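Local coordinates for protein formate-dependent phosphoribosylglycinamide formyltransferase (Mycobacterium tuberculosis H37Rv, PDB 6KHR) that belongs to the ATP-grasp superfamily of enzymes and carries an ATP-grasp domain in the middle of its chain, at residues A165-V174 and P212-V220; A269-I280 and V292-F303. One frame throughout, in Å; residues are numbered along the deposited sequence.

Contact 1 (A165-V174 and P212-V220)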
loop_
_atom_site.group_PDB
_atom_site.type_symbol
_atom_site.label_atom_id
_atom_site.label_comp_id
_atom_site.label_asym_id
_atom_site.label_seq_id
_atom_site.Cartn_x
_atom_site.Cartn_y
_atom_site.Cartn_z
ATOM N N ALA A 165 -8.482 -47.217 5.613
ATOM C CA ALA A 165 -7.506 -46.113 5.745
ATOM C C ALA A 165 -6.553 -46.254 6.917
ATOM O O ALA A 165 -5.405 -45.933 6.736
ATOM C CB ALA A 165 -8.247 -44.830 5.875
ATOM N N GLY A 166 -7.020 -46.645 8.087
ATOM C CA GLY A 166 -6.078 -46.757 9.208
ATOM C C GLY A 166 -6.096 -45.510 10.052
ATOM O O GLY A 166 -6.988 -44.732 9.870
ATOM N N PHE A 167 -5.142 -45.305 10.938
ATOM C CA PHE A 167 -5.289 -44.100 11.780
ATOM C C PHE A 167 -4.034 -43.244 11.700
ATOM O O PHE A 167 -3.012 -43.785 11.353
ATOM C CB PHE A 167 -5.628 -44.548 13.199
ATOM C CG PHE A 167 -7.038 -45.042 13.337
ATOM C CD1 PHE A 167 -8.080 -44.156 13.480
ATOM C CD2 PHE A 167 -7.321 -46.392 13.313
ATOM C CE1 PHE A 167 -9.376 -44.612 13.598
ATOM C CE2 PHE A 167 -8.616 -46.842 13.437
ATOM C CZ PHE A 167 -9.640 -45.952 13.581
ATOM N N PRO A 168 -4.072 -41.943 12.051
ATOM C CA PRO A 168 -5.297 -41.269 12.445
ATOM C C PRO A 168 -6.108 -40.783 11.252
ATOM O O PRO A 168 -5.575 -40.748 10.192
ATOM C CB PRO A 168 -4.802 -39.990 13.098
ATOM C CG PRO A 168 -3.548 -39.711 12.356
ATOM C CD PRO A 168 -2.922 -41.071 12.160
ATOM N N LEU A 169 -7.367 -40.435 11.512
ATOM C CA LEU A 169 -8.311 -39.883 10.513
ATOM C C LEU A 169 -8.720 -38.489 10.966
ATOM O O LEU A 169 -8.491 -38.133 12.108
ATOM C CB LEU A 169 -9.532 -40.780 10.416
ATOM C CG LEU A 169 -9.452 -41.833 9.330
ATOM C CD1 LEU A 169 -10.740 -42.621 9.252
ATOM C CD2 LEU A 169 -9.164 -41.183 8.005
ATOM N N LEU A 170 -9.329 -37.738 10.076
ATOM C CA LEU A 170 -9.662 -36.341 10.390
ATOM C C LEU A 170 -11.142 -36.169 10.136
ATOM O O LEU A 170 -11.487 -35.533 9.168
ATOM C CB LEU A 170 -8.873 -35.487 9.404
ATOM C CG LEU A 170 -8.030 -34.392 10.021
ATOM C CD1 LEU A 170 -8.902 -33.466 10.849
ATOM C CD2 LEU A 170 -6.927 -35.005 10.857
ATOM N N VAL A 171 -11.977 -36.729 10.992
ATOM C CA VAL A 171 -13.429 -36.622 10.720
ATOM C C VAL A 171 -13.858 -35.181 10.930
ATOM O O VAL A 171 -13.639 -34.648 11.978
ATOM C CB VAL A 171 -14.263 -37.597 11.549
ATOM C CG1 VAL A 171 -14.337 -37.140 12.984
ATOM C CG2 VAL A 171 -15.652 -37.692 10.963
ATOM N N SER A 172 -14.486 -34.626 9.917
ATOM C CA SER A 172 -14.920 -33.252 9.872
ATOM C C SER A 172 -16.332 -33.210 9.314
ATOM O O SER A 172 -16.674 -34.006 8.425
ATOM C CB SER A 172 -13.987 -32.406 8.994
ATOM O OG SER A 172 -14.602 -31.187 8.635
ATOM N N PRO A 173 -17.179 -32.328 9.831
ATOM C CA PRO A 173 -18.480 -32.107 9.190
ATOM C C PRO A 173 -18.273 -31.533 7.797
ATOM O O PRO A 173 -17.408 -30.685 7.585
ATOM C CB PRO A 173 -19.178 -31.114 10.130
ATOM C CG PRO A 173 -18.052 -30.469 10.919
ATOM C CD PRO A 173 -16.984 -31.507 11.038
ATOM N N VAL A 174 -19.066 -32.015 6.842
ATOM C CA VAL A 174 -18.842 -31.700 5.426
ATOM C C VAL A 174 -18.828 -30.203 5.143
ATOM O O VAL A 174 -19.382 -29.407 5.903
ATOM C CB VAL A 174 -19.895 -32.369 4.537
ATOM C CG1 VAL A 174 -21.227 -31.639 4.654
ATOM C CG2 VAL A 174 -19.423 -32.401 3.094
ATOM N N PRO A 212 -26.713 -35.566 6.868
ATOM C CA PRO A 212 -25.869 -35.011 5.796
ATOM C C PRO A 212 -24.515 -35.702 5.724
ATOM O O PRO A 212 -24.183 -36.589 6.513
ATOM C CB PRO A 212 -25.721 -33.540 6.177
ATOM C CG PRO A 212 -26.937 -33.242 6.975
ATOM C CD PRO A 212 -27.243 -34.507 7.743
ATOM N N ARG A 213 -23.716 -35.260 4.755
ATOM C CA ARG A 213 -22.416 -35.858 4.503
ATOM C C ARG A 213 -21.403 -35.442 5.565
ATOM O O ARG A 213 -21.520 -34.387 6.193
ATOM C CB ARG A 213 -21.894 -35.465 3.119
ATOM C CG ARG A 213 -22.770 -35.890 1.958
ATOM C CD ARG A 213 -21.907 -36.346 0.786
ATOM N NE ARG A 213 -22.697 -36.517 -0.428
ATOM C CZ ARG A 213 -22.378 -37.325 -1.440
ATOM N NH1 ARG A 213 -21.271 -38.063 -1.394
ATOM N NH2 ARG A 213 -23.175 -37.402 -2.500
ATOM N N VAL A 214 -20.400 -36.294 5.764
ATOM C CA VAL A 214 -19.300 -36.029 6.685
ATOM C C VAL A 214 -18.001 -36.439 6.007
ATOM O O VAL A 214 -17.895 -37.547 5.475
ATOM C CB VAL A 214 -19.472 -36.780 8.015
ATOM C CG1 VAL A 214 -18.115 -37.092 8.622
ATOM C CG2 VAL A 214 -20.307 -35.956 8.968
ATOM N N CYS A 215 -17.011 -35.557 6.040
ATOM C CA CYS A 215 -15.782 -35.752 5.283
ATOM C C CYS A 215 -14.697 -36.388 6.143
ATOM O O CYS A 215 -14.388 -35.897 7.234
ATOM C CB CYS A 215 -15.291 -34.419 4.735
ATOM S SG CYS A 215 -13.784 -34.616 3.832
ATOM N N ALA A 216 -14.096 -37.456 5.633
ATOM C CA ALA A 216 -13.027 -38.159 6.327
ATOM C C ALA A 216 -11.726 -37.999 5.551
ATOM O O ALA A 216 -11.693 -38.244 4.342
ATOM C CB ALA A 216 -13.359 -39.640 6.498
ATOM N N GLU A 217 -10.662 -37.602 6.250
ATOM C CA GLU A 217 -9.358 -37.360 5.645
ATOM C C GLU A 217 -8.297 -38.196 6.342
ATOM O O GLU A 217 -8.248 -38.246 7.575
ATOM C CB GLU A 217 -8.967 -35.882 5.716
ATOM C CG GLU A 217 -9.605 -35.012 4.649
ATOM C CD GLU A 217 -8.922 -33.665 4.515
ATOM O OE1 GLU A 217 -9.550 -32.632 4.837
ATOM O OE2 GLU A 217 -7.748 -33.643 4.093
ATOM N N SER A 218 -7.459 -38.859 5.553
ATOM C CA SER A 218 -6.250 -39.463 6.086
ATOM C C SER A 218 -5.224 -38.374 6.353
ATOM O O SER A 218 -5.116 -37.404 5.596
ATOM C CB SER A 218 -5.685 -40.498 5.119
ATOM O OG SER A 218 -6.309 -41.750 5.320
ATOM N N VAL A 219 -4.478 -38.534 7.441
ATOM C CA VAL A 219 -3.542 -37.516 7.890
ATOM C C VAL A 219 -2.152 -37.832 7.366
ATOM O O VAL A 219 -1.667 -38.966 7.481
ATOM C CB VAL A 219 -3.537 -37.414 9.414
ATOM C CG1 VAL A 219 -2.693 -36.229 9.841
ATOM C CG2 VAL A 219 -4.930 -37.258 9.881
ATOM N N VAL A 220 -1.512 -36.819 6.793
ATOM C CA VAL A 220 -0.215 -36.953 6.150
ATOM C C VAL A 220 0.776 -36.039 6.851
ATOM O O VAL A 220 0.411 -35.007 7.418
ATOM C CB VAL A 220 -0.279 -36.619 4.644
ATOM C CG1 VAL A 220 0.790 -37.395 3.894
ATOM C CG2 VAL A 220 -1.665 -36.900 4.082
#

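Contact 2 (A269-I280 and V292-F303)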
loop_
_atom_site.group_PDB
_atom_site.type_symbol
_atom_site.label_atom_id
_atom_site.label_comp_id
_atom_site.label_asym_id
_atom_site.label_seq_id
_atom_site.Cartn_x
_atom_site.Cartn_y
_atom_site.Cartn_z
ATOM N N ALA A 269 9.797 -29.835 -5.718
ATOM C CA ALA A 269 8.647 -29.302 -4.998
ATOM C C ALA A 269 8.086 -28.067 -5.695
ATOM O O ALA A 269 6.863 -27.925 -5.825
ATOM C CB ALA A 269 9.011 -28.990 -3.546
ATOM N N LEU A 270 8.956 -27.183 -6.174
ATOM C CA LEU A 270 8.456 -25.964 -6.810
ATOM C C LEU A 270 7.808 -26.268 -8.151
ATOM O O LEU A 270 6.806 -25.641 -8.510
ATOM C CB LEU A 270 9.579 -24.935 -6.970
ATOM C CG LEU A 270 9.171 -23.576 -7.542
ATOM C CD1 LEU A 270 8.448 -22.699 -6.519
ATOM C CD2 LEU A 270 10.366 -22.870 -8.067
ATOM N N ASP A 271 8.349 -27.238 -8.900
ATOM C CA ASP A 271 7.719 -27.641 -10.161
ATOM C C ASP A 271 6.329 -28.202 -9.912
ATOM O O ASP A 271 5.366 -27.836 -10.594
ATOM C CB ASP A 271 8.577 -28.673 -10.897
ATOM C CG ASP A 271 9.942 -28.129 -11.285
ATOM O OD1 ASP A 271 10.040 -26.932 -11.625
ATOM O OD2 ASP A 271 10.926 -28.901 -11.239
ATOM N N ALA A 272 6.208 -29.088 -8.923
ATOM C CA ALA A 272 4.897 -29.605 -8.551
ATOM C C ALA A 272 3.937 -28.472 -8.194
ATOM O O ALA A 272 2.786 -28.458 -8.639
ATOM C CB ALA A 272 5.040 -30.576 -7.373
ATOM N N ALA A 273 4.395 -27.521 -7.371
ATOM C CA ALA A 273 3.507 -26.483 -6.859
ATOM C C ALA A 273 2.975 -25.602 -7.986
ATOM O O ALA A 273 1.771 -25.359 -8.078
ATOM C CB ALA A 273 4.224 -25.636 -5.797
ATOM N N LYS A 274 3.869 -25.100 -8.845
ATOM C CA LYS A 274 3.429 -24.322 -9.995
ATOM C C LYS A 274 2.416 -25.109 -10.815
ATOM O O LYS A 274 1.362 -24.590 -11.209
ATOM C CB LYS A 274 4.627 -23.940 -10.860
ATOM C CG LYS A 274 5.381 -22.673 -10.428
ATOM C CD LYS A 274 6.183 -22.133 -11.617
ATOM C CE LYS A 274 7.276 -21.154 -11.224
ATOM N NZ LYS A 274 8.191 -20.877 -12.384
ATOM N N SER A 275 2.726 -26.381 -11.063
ATOM C CA SER A 275 1.866 -27.215 -11.887
ATOM C C SER A 275 0.455 -27.294 -11.302
ATOM O O SER A 275 -0.535 -26.996 -11.986
ATOM C CB SER A 275 2.495 -28.596 -12.017
ATOM O OG SER A 275 1.958 -29.292 -13.100
ATOM N N ILE A 276 0.360 -27.655 -10.017
ATOM C CA ILE A 276 -0.924 -27.749 -9.312
ATOM C C ILE A 276 -1.639 -26.401 -9.288
ATOM O O ILE A 276 -2.824 -26.300 -9.644
ATOM C CB ILE A 276 -0.709 -28.264 -7.876
ATOM C CG1 ILE A 276 -0.224 -29.702 -7.877
ATOM C CG2 ILE A 276 -1.960 -28.059 -7.030
ATOM C CD1 ILE A 276 0.294 -30.155 -6.525
ATOM N N ALA A 277 -0.944 -25.358 -8.814
ATOM C CA ALA A 277 -1.514 -24.011 -8.802
ATOM C C ALA A 277 -2.059 -23.627 -10.177
ATOM O O ALA A 277 -3.213 -23.196 -10.301
ATOM C CB ALA A 277 -0.469 -22.996 -8.332
ATOM N N ALA A 278 -1.261 -23.833 -11.233
ATOM C CA ALA A 278 -1.680 -23.423 -12.573
ATOM C C ALA A 278 -2.901 -24.194 -13.047
ATOM O O ALA A 278 -3.744 -23.651 -13.769
ATOM C CB ALA A 278 -0.542 -23.607 -13.565
ATOM N N ARG A 279 -3.013 -25.468 -12.663
ATOM C CA ARG A 279 -4.088 -26.266 -13.246
ATOM C C ARG A 279 -5.431 -25.984 -12.573
ATOM O O ARG A 279 -6.438 -25.815 -13.260
ATOM C CB ARG A 279 -3.720 -27.752 -13.217
ATOM C CG ARG A 279 -2.495 -28.048 -14.076
ATOM C CD ARG A 279 -2.132 -29.523 -14.177
ATOM N NE ARG A 279 -2.779 -30.115 -15.335
ATOM C CZ ARG A 279 -3.968 -30.698 -15.286
ATOM N NH1 ARG A 279 -4.611 -30.769 -14.130
ATOM N NH2 ARG A 279 -4.518 -31.209 -16.381
ATOM N N ILE A 280 -5.481 -25.880 -11.247
ATOM C CA ILE A 280 -6.752 -25.517 -10.625
ATOM C C ILE A 280 -7.196 -24.129 -11.079
ATOM O O ILE A 280 -8.399 -23.878 -11.252
ATOM C CB ILE A 280 -6.682 -25.607 -9.086
ATOM C CG1 ILE A 280 -8.080 -25.501 -8.487
ATOM C CG2 ILE A 280 -5.848 -24.504 -8.506
ATOM C CD1 ILE A 280 -8.931 -26.678 -8.804
ATOM N N VAL A 292 -3.753 -20.323 -3.759
ATOM C CA VAL A 292 -3.835 -21.775 -3.860
ATOM C C VAL A 292 -3.109 -22.347 -2.665
ATOM O O VAL A 292 -1.911 -22.088 -2.476
ATOM C CB VAL A 292 -3.244 -22.303 -5.171
ATOM C CG1 VAL A 292 -3.091 -23.800 -5.098
ATOM C CG2 VAL A 292 -4.120 -21.934 -6.309
ATOM N N GLU A 293 -3.825 -23.127 -1.868
ATOM C CA GLU A 293 -3.280 -23.657 -0.635
ATOM C C GLU A 293 -2.675 -25.031 -0.867
ATOM O O GLU A 293 -3.318 -25.913 -1.452
ATOM C CB GLU A 293 -4.359 -23.699 0.444
ATOM C CG GLU A 293 -4.722 -22.313 0.961
ATOM C CD GLU A 293 -3.507 -21.527 1.483
ATOM O OE1 GLU A 293 -3.564 -20.277 1.507
ATOM O OE2 GLU A 293 -2.497 -22.149 1.880
ATOM N N LEU A 294 -1.431 -25.204 -0.414
ATOM C CA LEU A 294 -0.703 -26.456 -0.567
ATOM C C LEU A 294 -0.056 -26.885 0.751
ATOM O O LEU A 294 0.204 -26.080 1.648
ATOM C CB LEU A 294 0.377 -26.358 -1.657
ATOM C CG LEU A 294 -0.006 -25.728 -2.985
ATOM C CD1 LEU A 294 1.232 -25.580 -3.833
ATOM C CD2 LEU A 294 -1.009 -26.606 -3.663
ATOM N N MET A 295 0.181 -28.188 0.841
ATOM C CA MET A 295 0.891 -28.846 1.928
ATOM C C MET A 295 2.130 -29.505 1.348
ATOM O O MET A 295 2.060 -30.158 0.311
ATOM C CB MET A 295 0.004 -29.897 2.612
ATOM C CG MET A 295 -1.267 -29.320 3.206
ATOM S SD MET A 295 -2.393 -30.575 3.858
ATOM C CE MET A 295 -3.402 -30.943 2.425
ATOM N N ILE A 296 3.263 -29.340 2.012
ATOM C CA ILE A 296 4.552 -29.729 1.453
ATOM C C ILE A 296 5.307 -30.553 2.475
ATOM O O ILE A 296 5.354 -30.208 3.661
ATOM C CB ILE A 296 5.386 -28.503 1.018
ATOM C CG1 ILE A 296 4.532 -27.616 0.105
ATOM C CG2 ILE A 296 6.704 -28.934 0.321
ATOM C CD1 ILE A 296 5.299 -26.852 -0.906
ATOM N N ASN A 297 5.888 -31.636 2.011
ATOM C CA ASN A 297 6.733 -32.497 2.805
ATOM C C ASN A 297 7.877 -32.895 1.878
ATOM O O ASN A 297 7.792 -33.875 1.154
ATOM C CB ASN A 297 5.970 -33.702 3.332
ATOM C CG ASN A 297 6.763 -34.478 4.373
ATOM O OD1 ASN A 297 7.814 -34.028 4.845
ATOM N ND2 ASN A 297 6.262 -35.651 4.739
ATOM N N GLY A 298 8.931 -32.092 1.863
ATOM C CA GLY A 298 10.072 -32.346 1.005
ATOM C C GLY A 298 9.728 -32.296 -0.462
ATOM O O GLY A 298 9.571 -31.233 -1.050
ATOM N N ASP A 299 9.581 -33.448 -1.102
ATOM C CA ASP A 299 9.243 -33.512 -2.545
ATOM C C ASP A 299 7.738 -33.561 -2.774
ATOM O O ASP A 299 7.361 -33.328 -3.872
ATOM C CB ASP A 299 9.494 -34.897 -3.133
ATOM C CG ASP A 299 10.912 -35.383 -3.119
ATOM O OD1 ASP A 299 11.460 -35.479 -2.060
ATOM O OD2 ASP A 299 11.420 -35.690 -4.160
ATOM N N GLU A 300 6.938 -33.942 -1.790
ATOM C CA GLU A 300 5.502 -34.106 -2.070
ATOM C C GLU A 300 4.712 -32.832 -1.876
ATOM O O GLU A 300 4.900 -32.217 -0.887
ATOM C CB GLU A 300 4.973 -35.212 -1.175
ATOM C CG GLU A 300 5.928 -36.357 -1.083
ATOM C CD GLU A 300 5.928 -37.192 -2.341
ATOM O OE1 GLU A 300 6.595 -38.209 -2.377
ATOM O OE2 GLU A 300 5.239 -36.806 -3.260
ATOM N N VAL A 301 3.823 -32.535 -2.815
ATOM C CA VAL A 301 2.966 -31.369 -2.722
ATOM C C VAL A 301 1.526 -31.833 -2.820
ATOM O O VAL A 301 1.189 -32.657 -3.680
ATOM C CB VAL A 301 3.306 -30.339 -3.808
ATOM C CG1 VAL A 301 2.410 -29.106 -3.675
ATOM C CG2 VAL A 301 4.788 -29.961 -3.691
ATOM N N TYR A 302 0.692 -31.340 -1.911
ATOM C CA TYR A 302 -0.715 -31.681 -1.863
ATOM C C TYR A 302 -1.550 -30.428 -2.049
ATOM O O TYR A 302 -1.259 -29.374 -1.481
ATOM C CB TYR A 302 -1.094 -32.339 -0.547
ATOM C CG TYR A 302 -0.325 -33.595 -0.239
ATOM C CD1 TYR A 302 0.894 -33.543 0.432
ATOM C CD2 TYR A 302 -0.818 -34.830 -0.592
ATOM C CE1 TYR A 302 1.598 -34.699 0.735
ATOM C CE2 TYR A 302 -0.128 -35.989 -0.298
ATOM C CZ TYR A 302 1.079 -35.921 0.369
ATOM O OH TYR A 302 1.762 -37.082 0.662
ATOM N N PHE A 303 -2.579 -30.557 -2.859
ATOM C CA PHE A 303 -3.603 -29.536 -2.937
ATOM C C PHE A 303 -4.454 -29.564 -1.674
ATOM O O PHE A 303 -4.941 -30.621 -1.279
ATOM C CB PHE A 303 -4.472 -29.768 -4.170
ATOM C CG PHE A 303 -5.608 -28.826 -4.261
ATOM C CD1 PHE A 303 -5.392 -27.510 -4.679
ATOM C CD2 PHE A 303 -6.885 -29.224 -3.886
ATOM C CE1 PHE A 303 -6.442 -26.615 -4.767
ATOM C CE2 PHE A 303 -7.938 -28.341 -3.958
ATOM C CZ PHE A 303 -7.720 -27.028 -4.411
#

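Contact 1 (A165-V174 and P212-V220)
R213 and V174 meet at the open end of an antiparallel beta ladder, where the modelled chain breaks off beyond both segments. The ladder pairs the middle strand (214-217) of the small three-stranded sheet in the ATP-grasp domain with its edge strand (172-173). V174 N makes only a weak bond to R213 O (3.5 Å), while the R213 guanidinium makes a long, weak ion pair with E132. V214 CG1 is roughly anti to the backbone N (chi1 151°), which brings this methyl to V171 CG2 at 3.5 Å; V171 also rests on L158 of helix 155-165. C215 forms the hydrogen-bonded pair with S172: S172 N reaches C215 O at 3.0 Å (155°), and C215 N returns to S172 O at 2.9 Å (141°). Their side chains share one face, where S172 OG, standing above the carbonyl plane, bonds P173 O at 3.0 Å. A216 bonds through its backbone to W150 of the other outer strand. Further on the ladder weakens, for E217 O takes a weak, bent bond from L170 N (2.8 Å) and a CA-H...O contact from L169. S218 OG lies 3.7 Å from CB of A165, the last residue of helix 155-165. Beyond it, V219 meets the ring of P168, which follows a cis peptide bond, the side chains crossing at about a right angle with V219 CB 3.7 Å from P168 CG.

Contact 2 (A269-I280 and V292-F303)
The helical segment A269-I280 packs lengthwise on a beta hairpin, V292-F303, with A269 beside the turn and I280 near V292 and F303. Its axis runs almost along strand 300-303, at 7.9 Å and 19°, and slants against the direction of strand 292-297, 9.1 Å away at closest and at 144°. The hairpin closes in a type II' turn from N297 to E300, with G298 at positive phi; paired backbone bonds between N297 and E300 and between M295 and Y302 hold the arms together. No hydrogen bond joins helix to hairpin, and the contact is mainly apolar packing, alanines and isoleucines of the helix against V292, L294, V301 and F303. A269 CB comes up to G298 O at 3.4 Å. V301 straddles the next helical turn: CG1, anti to the backbone N (chi1 -179°), meets I276 CD1 at 3.7 Å, whereas CG2 rests on A272 CB at 3.7 Å. L294 also divides its methyls, CD1 lying against A273 CB (3.6 Å) and CD2 against I276 CG2 (3.8 Å), the L294 and I276 side chains lying alongside but pointing opposite ways. I276 CG2 and I280 CG1 both approach the F303 ring obliquely, and I280 CG2 touches V292 CG2 at 3.8 Å. A flank of the same helix also covers the next strands of the sheet, A273 packing on M228 and A277 on V230 of strand 224-235, while A277 and A278 reach F243 of strand 238-252. From strand 288-297, E293 hydrogen-bonds T227 and H249.

In the fold
Contact 1 and contact 2 follow one another along the chain, contact 1 closing before contact 2 opens, and both belong to the ATP-grasp domain. Their centres lie about 21 Å apart in different sheets: contact 1 joins two strands of the small three-stranded sheet at the protein surface, whereas contact 2 buries helix 267-284 against the edge hairpin of the eight-stranded sheet. The two nevertheless touch, V220 CG1 packing 3.4 Å from Y302 OH, where the chain leaves the small sheet to enter strand 224-235. This division into a small outlying unit and a larger one is consistent with the two-part build of ATP-grasp proteins, which hold a ligand between such units.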